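Local atomic coordinates of putative diguanylate cyclase (GGDEF) with PAS/PAC domain (Rhodopseudomonas palustris, PDB entry 3LIF), a protein that probably makes cyclic di-GMP from two GTP molecules as a diguanylate cyclase, the piece here being its extracellular PDC-fold sensor domain. Residues 30-35 against 110-115; 73-78 against 132-137; 168-171 against 177-180. All blocks are in the same frame, centred on the assembly; numbering follows the deposited sequence.

All three contacts are buried, yet their chemistry follows their place in the PDC fold. Interactions 1 and 3 are centred about 8 and 9 Å from the chain centre, interaction 2 about 21 Å out, toward one end of the domain. Interactions 1 and 2 belong to the sheet of strands between residues 70 and 149 and are purely apolar across their segments: interaction 1 packs F32 of helix 5-47 against the start of edge strand 113-119 and the loop residue before it, interaction 2 joins leucine and isoleucine across an intervening strand. They meet directly, H110 O lying 2.9 Å from R132 NH1. Interaction 3 lies in the second sheet, where main-chain hydrogen bonds dominate.

Interaction 1. Residues 30-35 against 110-115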
ATOM      1  N   HIS A  30       3.255   9.976  -2.292  1.00 28.77           N
ATOM      2  CA  HIS A  30       2.497  10.669  -3.330  0.50 29.42           C
ATOM      3  C   HIS A  30       1.367   9.764  -3.834  1.00 29.43           C
ATOM      4  O   HIS A  30       0.255  10.252  -4.081  1.00 29.00           O
ATOM      5  CB  HIS A  30       3.369  11.141  -4.530  0.50 29.60           C
ATOM      6  CG  HIS A  30       4.356  12.231  -4.211  0.50 30.64           C
ATOM      7  ND1 HIS A  30       4.133  13.192  -3.246  0.50 31.80           N
ATOM      8  CD2 HIS A  30       5.569  12.516  -4.755  0.50 30.23           C
ATOM      9  CE1 HIS A  30       5.175  14.005  -3.193  0.50 32.21           C
ATOM     10  NE2 HIS A  30       6.058  13.616  -4.099  0.50 31.43           N
ATOM     11  N   THR A  31       1.644   8.461  -3.988  1.00 29.54           N
ATOM     12  CA  THR A  31       0.615   7.544  -4.508  1.00 30.30           C
ATOM     13  C   THR A  31      -0.590   7.409  -3.559  1.00 30.95           C
ATOM     14  O   THR A  31      -1.734   7.559  -3.967  1.00 30.73           O
ATOM     15  CB  THR A  31       1.162   6.182  -4.711  1.00 30.26           C
ATOM     16  OG1 THR A  31       2.278   6.253  -5.611  1.00 33.87           O
ATOM     17  CG2 THR A  31       0.088   5.283  -5.273  1.00 28.70           C
ATOM     18  N   PHE A  32      -0.335   7.153  -2.286  1.00 31.06           N
ATOM     19  CA  PHE A  32      -1.445   7.152  -1.336  1.00 32.60           C
ATOM     20  C   PHE A  32      -2.167   8.494  -1.253  1.00 33.82           C
ATOM     21  O   PHE A  32      -3.401   8.514  -1.182  1.00 34.88           O
ATOM     22  CB  PHE A  32      -1.037   6.586   0.034  1.00 31.51           C
ATOM     23  CG  PHE A  32      -0.862   5.099  -0.007  1.00 30.97           C
ATOM     24  CD1 PHE A  32       0.328   4.540  -0.443  1.00 28.39           C
ATOM     25  CD2 PHE A  32      -1.921   4.247   0.300  1.00 29.13           C
ATOM     26  CE1 PHE A  32       0.476   3.153  -0.533  1.00 26.28           C
ATOM     27  CE2 PHE A  32      -1.755   2.871   0.252  1.00 29.18           C
ATOM     28  CZ  PHE A  32      -0.581   2.327  -0.199  1.00 27.38           C
ATOM     29  N   GLN A  33      -1.415   9.600  -1.300  1.00 34.72           N
ATOM     30  CA  GLN A  33      -1.994  10.921  -1.225  1.00 34.96           C
ATOM     31  C   GLN A  33      -2.962  11.040  -2.394  1.00 33.74           C
ATOM     32  O   GLN A  33      -4.092  11.478  -2.262  1.00 32.61           O
ATOM     33  CB  GLN A  33      -0.903  11.905  -1.466  1.00 36.05           C
ATOM     34  CG  GLN A  33      -1.197  13.289  -1.013  1.00 42.09           C
ATOM     35  CD  GLN A  33      -0.370  13.543   0.246  1.00 51.69           C
ATOM     36  OE1 GLN A  33       0.607  14.305   0.208  1.00 56.42           O
ATOM     37  NE2 GLN A  33      -0.717  12.857   1.360  1.00 51.32           N
ATOM     38  N   GLY A  34      -2.509  10.613  -3.553  1.00 32.96           N
ATOM     39  CA  GLY A  34      -3.353  10.696  -4.717  1.00 33.57           C
ATOM     40  C   GLY A  34      -4.691  10.055  -4.434  1.00 34.28           C
ATOM     41  O   GLY A  34      -5.723  10.612  -4.783  1.00 35.76           O
ATOM     42  N   ALA A  35      -4.654   8.882  -3.786  1.00 33.44           N
ATOM     43  CA  ALA A  35      -5.806   8.066  -3.543  1.00 32.00           C
ATOM     44  C   ALA A  35      -6.619   8.741  -2.467  1.00 32.02           C
ATOM     45  O   ALA A  35      -7.840   8.800  -2.564  1.00 31.47           O
ATOM     46  CB  ALA A  35      -5.378   6.673  -3.099  1.00 31.26           C
ATOM     47  N   HIS A 110     -10.628  11.090   9.750  1.00 42.49           N
ATOM     48  CA  HIS A 110     -10.466  11.203   8.315  1.00 41.58           C
ATOM     49  C   HIS A 110      -9.306  10.439   7.724  1.00 41.03           C
ATOM     50  O   HIS A 110      -8.999  10.648   6.582  1.00 41.52           O
ATOM     51  CB  HIS A 110     -10.374  12.682   7.907  1.00 42.12           C
ATOM     52  CG  HIS A 110     -11.495  13.509   8.463  0.50 40.71           C
ATOM     53  ND1 HIS A 110     -12.302  14.307   7.679  0.50 39.36           N
ATOM     54  CD2 HIS A 110     -11.980  13.599   9.722  0.50 37.33           C
ATOM     55  CE1 HIS A 110     -13.215  14.878   8.439  0.50 38.88           C
ATOM     56  NE2 HIS A 110     -13.047  14.455   9.679  0.50 38.08           N
ATOM     57  N   THR A 111      -8.687   9.536   8.464  1.00 39.79           N
ATOM     58  CA  THR A 111      -7.560   8.784   7.955  1.00 38.87           C
ATOM     59  C   THR A 111      -7.917   7.874   6.785  1.00 37.28           C
ATOM     60  O   THR A 111      -8.852   7.124   6.894  1.00 37.44           O
ATOM     61  CB  THR A 111      -7.055   7.854   9.072  1.00 40.27           C
ATOM     62  OG1 THR A 111      -6.454   8.639  10.123  1.00 42.09           O
ATOM     63  CG2 THR A 111      -6.038   6.807   8.519  1.00 39.67           C
ATOM     64  N   LEU A 112      -7.172   7.904   5.678  1.00 35.35           N
ATOM     65  CA  LEU A 112      -7.242   6.833   4.699  1.00 33.05           C
ATOM     66  C   LEU A 112      -6.897   5.612   5.549  1.00 32.10           C
ATOM     67  O   LEU A 112      -5.929   5.666   6.248  1.00 33.05           O
ATOM     68  CB  LEU A 112      -6.132   7.019   3.751  1.00 32.17           C
ATOM     69  CG  LEU A 112      -6.430   7.054   2.278  1.00 33.88           C
ATOM     70  CD1 LEU A 112      -5.253   6.408   1.478  1.00 28.82           C
ATOM     71  CD2 LEU A 112      -7.733   6.401   1.944  1.00 32.34           C
ATOM     72  N   LEU A 113      -7.678   4.541   5.580  1.00 30.68           N
ATOM     73  CA  LEU A 113      -7.299   3.411   6.439  1.00 28.43           C
ATOM     74  C   LEU A 113      -6.754   2.392   5.501  1.00 27.38           C
ATOM     75  O   LEU A 113      -7.327   2.191   4.386  1.00 27.18           O
ATOM     76  CB  LEU A 113      -8.498   2.813   7.114  1.00 28.01           C
ATOM     77  CG  LEU A 113      -8.438   1.948   8.384  1.00 28.34           C
ATOM     78  CD1 LEU A 113      -9.350   0.675   8.138  1.00 29.68           C
ATOM     79  CD2 LEU A 113      -7.104   1.566   8.976  1.00 18.22           C
ATOM     80  N   ILE A 114      -5.641   1.777   5.898  1.00 25.49           N
ATOM     81  CA  ILE A 114      -5.079   0.725   5.041  1.00 25.23           C
ATOM     82  C   ILE A 114      -5.293  -0.610   5.673  1.00 24.58           C
ATOM     83  O   ILE A 114      -4.959  -0.801   6.809  1.00 25.63           O
ATOM     84  CB  ILE A 114      -3.576   0.895   4.773  1.00 25.96           C
ATOM     85  CG1 ILE A 114      -3.303   2.274   4.167  1.00 23.77           C
ATOM     86  CG2 ILE A 114      -3.039  -0.278   3.886  1.00 22.29           C
ATOM     87  CD1 ILE A 114      -1.918   2.599   4.215  1.00 22.37           C
ATOM     88  N   THR A 115      -5.876  -1.529   4.945  1.00 23.60           N
ATOM     89  CA  THR A 115      -6.332  -2.764   5.552  1.00 23.43           C
ATOM     90  C   THR A 115      -5.916  -3.891   4.639  1.00 23.29           C
ATOM     91  O   THR A 115      -6.000  -3.752   3.406  1.00 23.78           O
ATOM     92  CB  THR A 115      -7.847  -2.760   5.581  1.00 23.44           C
ATOM     93  OG1 THR A 115      -8.279  -1.747   6.488  1.00 23.46           O
ATOM     94  CG2 THR A 115      -8.378  -4.108   5.999  1.00 22.56           C
TER
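L112 is the first residue along 110-115 to meet helical segment 30-35, and it does so through one branch. Its CD1 lies 4.1 Å from F32 CD2, at the edge of the phenyl ring and near the ring plane, and the same methyl is 3.9 Å from the backbone atom F32 O. One turn farther along the helix, A35 CB, on the side facing 110-115, lies a looser 4.6 Å from L112 CD1. The nearest CA atoms, those of F32 and L112, are still 8.4 Å apart, so the gap is bridged mainly by side chains.

L113, the first strand residue, turns its side chain elsewhere, and I114 resumes the contact. Its terminal methyl CD1 stands 4.0 Å from F32 CE2, approaching the ring obliquely. Both aliphatic chains run at about a right angle to that of F32, whose CG is anti to its carbonyl carbon (chi1 -73°); this turn sends CD2 and CE2 outward to two residues, L112 just before the strand and I114 within it. No hydrogen bond crosses the interface, which is dispersion packing of buried groups.

Around it, V130 of strand 126-135 touches both F32 and L112, and L232 of strand 232-239 touches F32 and I114. The contact thus lies where the long helix 5-47 passes from one sheet to the other, while L113 packs on helix 99-106.

Interaction 2. Residues 73-78 against 132-137; sequences VAILDA and RRLETT
I75 and L134 make the close part of this contact through a single pair of methyls: I75 CG2 lies 3.7 Å from L134 CD1, and the two side chains cross at about a right angle. The torsions explain the choice of branch. In I75, CG1 sits anti to the carbonyl carbon (chi1 -45°), which leaves CG2 anti to the backbone N and directed across to the leucine. L134 likewise has CG anti to its carbonyl carbon (chi1 -58°), and its CB points toward 73-78, bringing CD1 into the gap. The same methyl is 4.1 Å from the backbone atom L76 O, a plain packing contact. No hydrogen bond passes between the segments, and only 82 Å² is buried between them, as fits two strands that are not neighbours in the sheet.

Beyond this point, where I75, L76 and L134 are buried, the segments diverge: D77, A78 and T136 are partly exposed, T137 exposed, and none reaches across. D77 OD1 accepts locally from the backbone N of D79 and of Q81, an Asx turn at the end of the strand, and T136 OG1 bonds to D138 OD2. R133 and E135, flanking L134, form a salt bridge along their own strand, NH1 to OE1, with the carboxylate at the edge of the guanidinium and in its plane; its modelled length is too short to be taken literally.

Strand 141-149 lies between strands 70-76 and 126-135, and its V145 touches both I75 and L134. Over these side chains runs helix 5-47, which meets I75 with I42 and L134 with V43 and M46, so the contact belongs to the seam between this helix and the antiparallel sheet.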
ATOM      1  N   VAL A  73     -13.398   0.666  -6.866  1.00 28.99           N
ATOM      2  CA  VAL A  73     -13.910   1.496  -5.761  1.00 27.99           C
ATOM      3  C   VAL A  73     -15.344   1.101  -5.376  1.00 27.40           C
ATOM      4  O   VAL A  73     -16.204   0.794  -6.243  1.00 26.95           O
ATOM      5  CB  VAL A  73     -13.952   2.988  -6.176  1.00 28.10           C
ATOM      6  CG1 VAL A  73     -14.402   3.855  -5.008  1.00 27.89           C
ATOM      7  CG2 VAL A  73     -12.591   3.390  -6.677  1.00 28.76           C
ATOM      8  N   ALA A  74     -15.657   1.115  -4.098  1.00 25.67           N
ATOM      9  CA  ALA A  74     -17.006   0.766  -3.822  1.00 24.90           C
ATOM     10  C   ALA A  74     -17.502   1.549  -2.632  1.00 25.37           C
ATOM     11  O   ALA A  74     -16.692   2.096  -1.867  1.00 25.10           O
ATOM     12  CB  ALA A  74     -17.198  -0.745  -3.667  1.00 22.12           C
ATOM     13  N   ILE A  75     -18.847   1.614  -2.548  1.00 25.67           N
ATOM     14  CA  ILE A  75     -19.549   2.195  -1.451  1.00 25.89           C
ATOM     15  C   ILE A  75     -20.322   1.140  -0.645  1.00 26.55           C
ATOM     16  O   ILE A  75     -20.938   0.233  -1.222  1.00 26.71           O
ATOM     17  CB  ILE A  75     -20.553   3.170  -1.972  1.00 25.42           C
ATOM     18  CG1 ILE A  75     -19.889   4.025  -3.045  1.00 26.62           C
ATOM     19  CG2 ILE A  75     -21.080   4.035  -0.777  1.00 24.77           C
ATOM     20  CD1 ILE A  75     -19.099   5.215  -2.482  1.00 21.04           C
ATOM     21  N   LEU A  76     -20.271   1.289   0.672  1.00 26.37           N
ATOM     22  CA  LEU A  76     -21.059   0.541   1.614  1.00 27.84           C
ATOM     23  C   LEU A  76     -21.842   1.544   2.439  1.00 29.23           C
ATOM     24  O   LEU A  76     -21.242   2.577   2.899  1.00 30.70           O
ATOM     25  CB  LEU A  76     -20.151  -0.202   2.598  1.00 27.16           C
ATOM     26  CG  LEU A  76     -19.155  -1.274   2.149  1.00 28.18           C
ATOM     27  CD1 LEU A  76     -18.562  -1.936   3.394  1.00 29.10           C
ATOM     28  CD2 LEU A  76     -19.718  -2.313   1.165  1.00 25.98           C
ATOM     29  N   ASP A  77     -23.131   1.261   2.688  1.00 29.23           N
ATOM     30  CA  ASP A  77     -23.925   2.139   3.565  1.00 30.27           C
ATOM     31  C   ASP A  77     -23.793   1.656   4.970  1.00 30.31           C
ATOM     32  O   ASP A  77     -22.816   1.037   5.304  1.00 30.02           O
ATOM     33  CB  ASP A  77     -25.390   1.965   3.241  1.00 30.02           C
ATOM     34  CG  ASP A  77     -25.896   0.483   3.425  1.00 32.85           C
ATOM     35  OD1 ASP A  77     -25.398  -0.344   4.293  1.00 33.17           O
ATOM     36  OD2 ASP A  77     -26.842   0.163   2.662  1.00 33.64           O
ATOM     37  N   ALA A  78     -24.651   2.082   5.871  1.00 31.10           N
ATOM     38  CA  ALA A  78     -24.222   2.629   7.102  1.00 32.02           C
ATOM     39  C   ALA A  78     -24.393   1.218   7.831  1.00 32.44           C
ATOM     40  O   ALA A  78     -23.925   0.983   8.961  1.00 33.13           O
ATOM     41  CB  ALA A  78     -25.195   3.625   7.634  1.00 31.21           C
ATOM     42  N   ARG A 132     -12.260   5.166   3.532  1.00 28.31           N
ATOM     43  CA  ARG A 132     -12.628   6.397   4.268  1.00 29.10           C
ATOM     44  C   ARG A 132     -14.059   6.361   4.802  1.00 29.25           C
ATOM     45  O   ARG A 132     -14.983   5.882   4.121  1.00 31.19           O
ATOM     46  CB  ARG A 132     -12.306   7.696   3.443  1.00 28.80           C
ATOM     47  CG  ARG A 132     -11.027   8.384   3.947  1.00 30.85           C
ATOM     48  CD  ARG A 132     -10.411   9.487   3.026  1.00 43.16           C
ATOM     49  NE  ARG A 132     -10.760  10.810   3.556  1.00 45.60           N
ATOM     50  CZ  ARG A 132     -11.310  10.899   4.750  1.00 46.99           C
ATOM     51  NH1 ARG A 132     -11.488   9.755   5.430  1.00 49.71           N
ATOM     52  NH2 ARG A 132     -11.642  12.068   5.265  1.00 45.68           N
ATOM     53  N   ARG A 133     -14.254   6.854   6.014  1.00 29.43           N
ATOM     54  CA  ARG A 133     -15.597   7.009   6.584  1.00 29.83           C
ATOM     55  C   ARG A 133     -16.520   7.983   5.845  1.00 31.05           C
ATOM     56  O   ARG A 133     -16.152   9.153   5.709  1.00 32.71           O
ATOM     57  CB  ARG A 133     -15.463   7.546   7.978  1.00 28.90           C
ATOM     58  CG  ARG A 133     -16.763   7.739   8.684  1.00 30.29           C
ATOM     59  CD  ARG A 133     -16.560   8.661   9.863  1.00 35.18           C
ATOM     60  NE  ARG A 133     -17.034   8.019  11.067  1.00 41.75           N
ATOM     61  CZ  ARG A 133     -18.044   8.462  11.804  1.00 41.30           C
ATOM     62  NH1 ARG A 133     -18.675   9.591  11.432  1.00 39.39           N
ATOM     63  NH2 ARG A 133     -18.408   7.754  12.882  1.00 35.27           N
ATOM     64  N   LEU A 134     -17.701   7.530   5.374  1.00 31.59           N
ATOM     65  CA  LEU A 134     -18.782   8.426   4.840  1.00 31.28           C
ATOM     66  C   LEU A 134     -19.616   9.081   5.938  1.00 32.23           C
ATOM     67  O   LEU A 134     -19.800   8.514   7.027  1.00 33.35           O
ATOM     68  CB  LEU A 134     -19.722   7.656   3.963  1.00 29.79           C
ATOM     69  CG  LEU A 134     -18.948   7.035   2.826  1.00 29.93           C
ATOM     70  CD1 LEU A 134     -19.925   6.333   1.929  1.00 26.61           C
ATOM     71  CD2 LEU A 134     -18.101   8.115   2.075  1.00 28.19           C
ATOM     72  N   GLU A 135     -20.101  10.282   5.677  1.00 33.38           N
ATOM     73  CA  GLU A 135     -20.834  11.023   6.695  1.00 34.64           C
ATOM     74  C   GLU A 135     -21.977  11.791   6.038  1.00 36.50           C
ATOM     75  O   GLU A 135     -21.955  12.106   4.835  1.00 35.91           O
ATOM     76  CB  GLU A 135     -19.929  11.947   7.515  1.00 33.69           C
ATOM     77  CG  GLU A 135     -19.184  11.219   8.615  0.50 32.77           C
ATOM     78  CD  GLU A 135     -18.317  12.130   9.481  0.50 32.10           C
ATOM     79  OE1 GLU A 135     -17.657  11.577  10.385  0.50 30.56           O
ATOM     80  OE2 GLU A 135     -18.284  13.373   9.263  0.50 30.05           O
ATOM     81  N   THR A 136     -23.012  12.051   6.834  1.00 38.67           N
ATOM     82  CA  THR A 136     -24.093  12.956   6.405  1.00 39.35           C
ATOM     83  C   THR A 136     -23.792  14.359   6.950  1.00 40.91           C
ATOM     84  O   THR A 136     -22.983  14.534   7.916  1.00 40.93           O
ATOM     85  CB  THR A 136     -25.440  12.495   6.955  1.00 38.75           C
ATOM     86  OG1 THR A 136     -25.281  12.021   8.304  1.00 36.74           O
ATOM     87  CG2 THR A 136     -25.961  11.426   6.103  1.00 37.38           C
ATOM     88  N   THR A 137     -24.435  15.352   6.337  1.00 41.70           N
ATOM     89  CA  THR A 137     -24.199  16.743   6.728  1.00 42.31           C
ATOM     90  C   THR A 137     -24.132  16.934   8.248  1.00 42.82           C
ATOM     91  O   THR A 137     -23.429  17.820   8.726  1.00 43.38           O
ATOM     92  CB  THR A 137     -25.250  17.644   6.127  1.00 42.47           C
ATOM     93  OG1 THR A 137     -26.548  17.187   6.561  1.00 44.03           O
ATOM     94  CG2 THR A 137     -25.150  17.635   4.566  1.00 41.22           C
TER

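Interaction 3. Residues 168-171 against 177-180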
ATOM      1  N   SER A 168      16.307  -5.745  -5.127  1.00 30.77           N
ATOM      2  CA  SER A 168      15.046  -6.037  -4.461  1.00 29.86           C
ATOM      3  C   SER A 168      14.368  -4.810  -3.882  1.00 29.41           C
ATOM      4  O   SER A 168      14.993  -4.019  -3.183  1.00 30.20           O
ATOM      5  CB  SER A 168      15.300  -6.952  -3.317  1.00 29.41           C
ATOM      6  OG  SER A 168      14.055  -7.370  -2.830  1.00 32.52           O
ATOM      7  N   ILE A 169      13.082  -4.640  -4.141  1.00 28.59           N
ATOM      8  CA  ILE A 169      12.377  -3.554  -3.469  1.00 27.48           C
ATOM      9  C   ILE A 169      11.135  -4.035  -2.790  1.00 27.30           C
ATOM     10  O   ILE A 169      10.401  -4.833  -3.365  1.00 28.21           O
ATOM     11  CB  ILE A 169      12.000  -2.492  -4.445  1.00 27.12           C
ATOM     12  CG1 ILE A 169      13.286  -1.974  -5.074  1.00 26.67           C
ATOM     13  CG2 ILE A 169      11.259  -1.396  -3.755  1.00 25.12           C
ATOM     14  CD1 ILE A 169      13.131  -0.682  -5.793  1.00 25.27           C
ATOM     15  N   SER A 170      10.868  -3.544  -1.589  1.00 26.48           N
ATOM     16  CA  SER A 170       9.622  -3.924  -0.913  1.00 26.13           C
ATOM     17  C   SER A 170       8.848  -2.756  -0.422  1.00 25.95           C
ATOM     18  O   SER A 170       9.430  -1.710  -0.016  1.00 26.57           O
ATOM     19  CB  SER A 170       9.906  -4.769   0.297  1.00 25.15           C
ATOM     20  OG  SER A 170      10.511  -5.926  -0.166  1.00 28.05           O
ATOM     21  N   LEU A 171       7.535  -2.947  -0.380  1.00 24.54           N
ATOM     22  CA  LEU A 171       6.695  -1.984   0.286  1.00 22.71           C
ATOM     23  C   LEU A 171       6.042  -2.720   1.424  1.00 22.53           C
ATOM     24  O   LEU A 171       5.351  -3.704   1.193  1.00 22.29           O
ATOM     25  CB  LEU A 171       5.663  -1.436  -0.680  1.00 22.49           C
ATOM     26  CG  LEU A 171       4.646  -0.495  -0.030  1.00 20.96           C
ATOM     27  CD1 LEU A 171       5.290   0.701   0.524  1.00 17.53           C
ATOM     28  CD2 LEU A 171       3.535  -0.097  -0.964  1.00 19.71           C
ATOM     29  N   ARG A 177       3.494  -6.274   7.762  1.00 22.84           N
ATOM     30  CA  ARG A 177       2.776  -6.923   6.712  1.00 22.91           C
ATOM     31  C   ARG A 177       3.417  -6.455   5.427  1.00 23.73           C
ATOM     32  O   ARG A 177       3.722  -5.238   5.275  1.00 24.43           O
ATOM     33  CB  ARG A 177       1.344  -6.498   6.745  1.00 23.02           C
ATOM     34  CG  ARG A 177       0.487  -7.295   7.711  1.00 22.92           C
ATOM     35  CD  ARG A 177      -0.880  -6.679   7.759  1.00 19.55           C
ATOM     36  NE  ARG A 177      -0.842  -5.391   8.438  1.00 18.99           N
ATOM     37  CZ  ARG A 177      -1.838  -4.513   8.409  1.00 20.43           C
ATOM     38  NH1 ARG A 177      -2.960  -4.738   7.699  1.00 19.55           N
ATOM     39  NH2 ARG A 177      -1.718  -3.404   9.112  1.00 19.10           N
ATOM     40  N   LEU A 178       3.639  -7.409   4.515  1.00 22.98           N
ATOM     41  CA  LEU A 178       4.204  -7.126   3.210  1.00 22.30           C
ATOM     42  C   LEU A 178       3.103  -6.780   2.191  1.00 22.55           C
ATOM     43  O   LEU A 178       2.237  -7.588   1.939  1.00 23.89           O
ATOM     44  CB  LEU A 178       5.031  -8.341   2.736  1.00 21.54           C
ATOM     45  CG  LEU A 178       5.466  -8.297   1.239  1.00 18.93           C
ATOM     46  CD1 LEU A 178       6.499  -7.238   0.963  1.00 12.45           C
ATOM     47  CD2 LEU A 178       5.971  -9.602   0.741  1.00 14.06           C
ATOM     48  N   LEU A 179       3.120  -5.595   1.602  1.00 22.99           N
ATOM     49  CA  LEU A 179       2.135  -5.248   0.537  1.00 23.13           C
ATOM     50  C   LEU A 179       2.623  -5.635  -0.852  1.00 24.39           C
ATOM     51  O   LEU A 179       1.894  -6.150  -1.712  1.00 24.34           O
ATOM     52  CB  LEU A 179       1.871  -3.748   0.490  1.00 21.74           C
ATOM     53  CG  LEU A 179       0.859  -3.236   1.498  1.00 20.61           C
ATOM     54  CD1 LEU A 179       1.577  -3.069   2.841  1.00 15.61           C
ATOM     55  CD2 LEU A 179       0.198  -1.918   0.995  1.00 13.39           C
ATOM     56  N   ILE A 180       3.867  -5.321  -1.122  1.00 25.26           N
ATOM     57  CA  ILE A 180       4.376  -5.805  -2.366  1.00 25.69           C
ATOM     58  C   ILE A 180       5.863  -5.944  -2.314  1.00 25.94           C
ATOM     59  O   ILE A 180       6.562  -5.239  -1.561  1.00 25.69           O
ATOM     60  CB  ILE A 180       3.960  -4.959  -3.559  1.00 25.88           C
ATOM     61  CG1 ILE A 180       4.515  -5.639  -4.833  1.00 27.77           C
ATOM     62  CG2 ILE A 180       4.370  -3.540  -3.407  1.00 24.16           C
ATOM     63  CD1 ILE A 180       3.954  -7.248  -5.039  1.00 26.18           C
TER
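L171 and I180 face each other as an antiparallel hydrogen-bonded pair, CA to CA 5.2 Å, with both side chains on the same face of the sheet. I180 CG1 is anti to its backbone N (chi1 -177°), and CG2 falls between N and the carbonyl carbon; this branch, and not the CD1 end, meets L171 CB at 3.7 Å. L171 CG is also anti to its backbone N, and CD2 reaches toward L179 CB, a looser 4.3 Å away. L178 instead approaches the backbone, its CD1 lying 3.7 Å from L171 O.

The main chain supplies the polar grip. L171 N donates to I180 O over 2.8 Å, nearly straight at 175°. In return L171 O accepts twice: from I180 N at 3.2 Å, on a lone pair, and from L179 N at 3.0 Å, where the bond is bent to 144° but stays in the carbonyl plane. Two consecutive residues, L179 and I180, thus stand against the single L171, which is a classic beta bulge in the hairpin of strands 168-173 and 178-182. F154 of helix 151-158 packs on both L171 and I180.

Both backbone groups of L171 are therefore satisfied within a buried region, and its carbonyl is fixed from two directions. Direction and register come from hydrogen bonds, while the leucine and isoleucine branches add apolar packing, so the bulge adds a residue to the edge strand without costing L171 its polar partners.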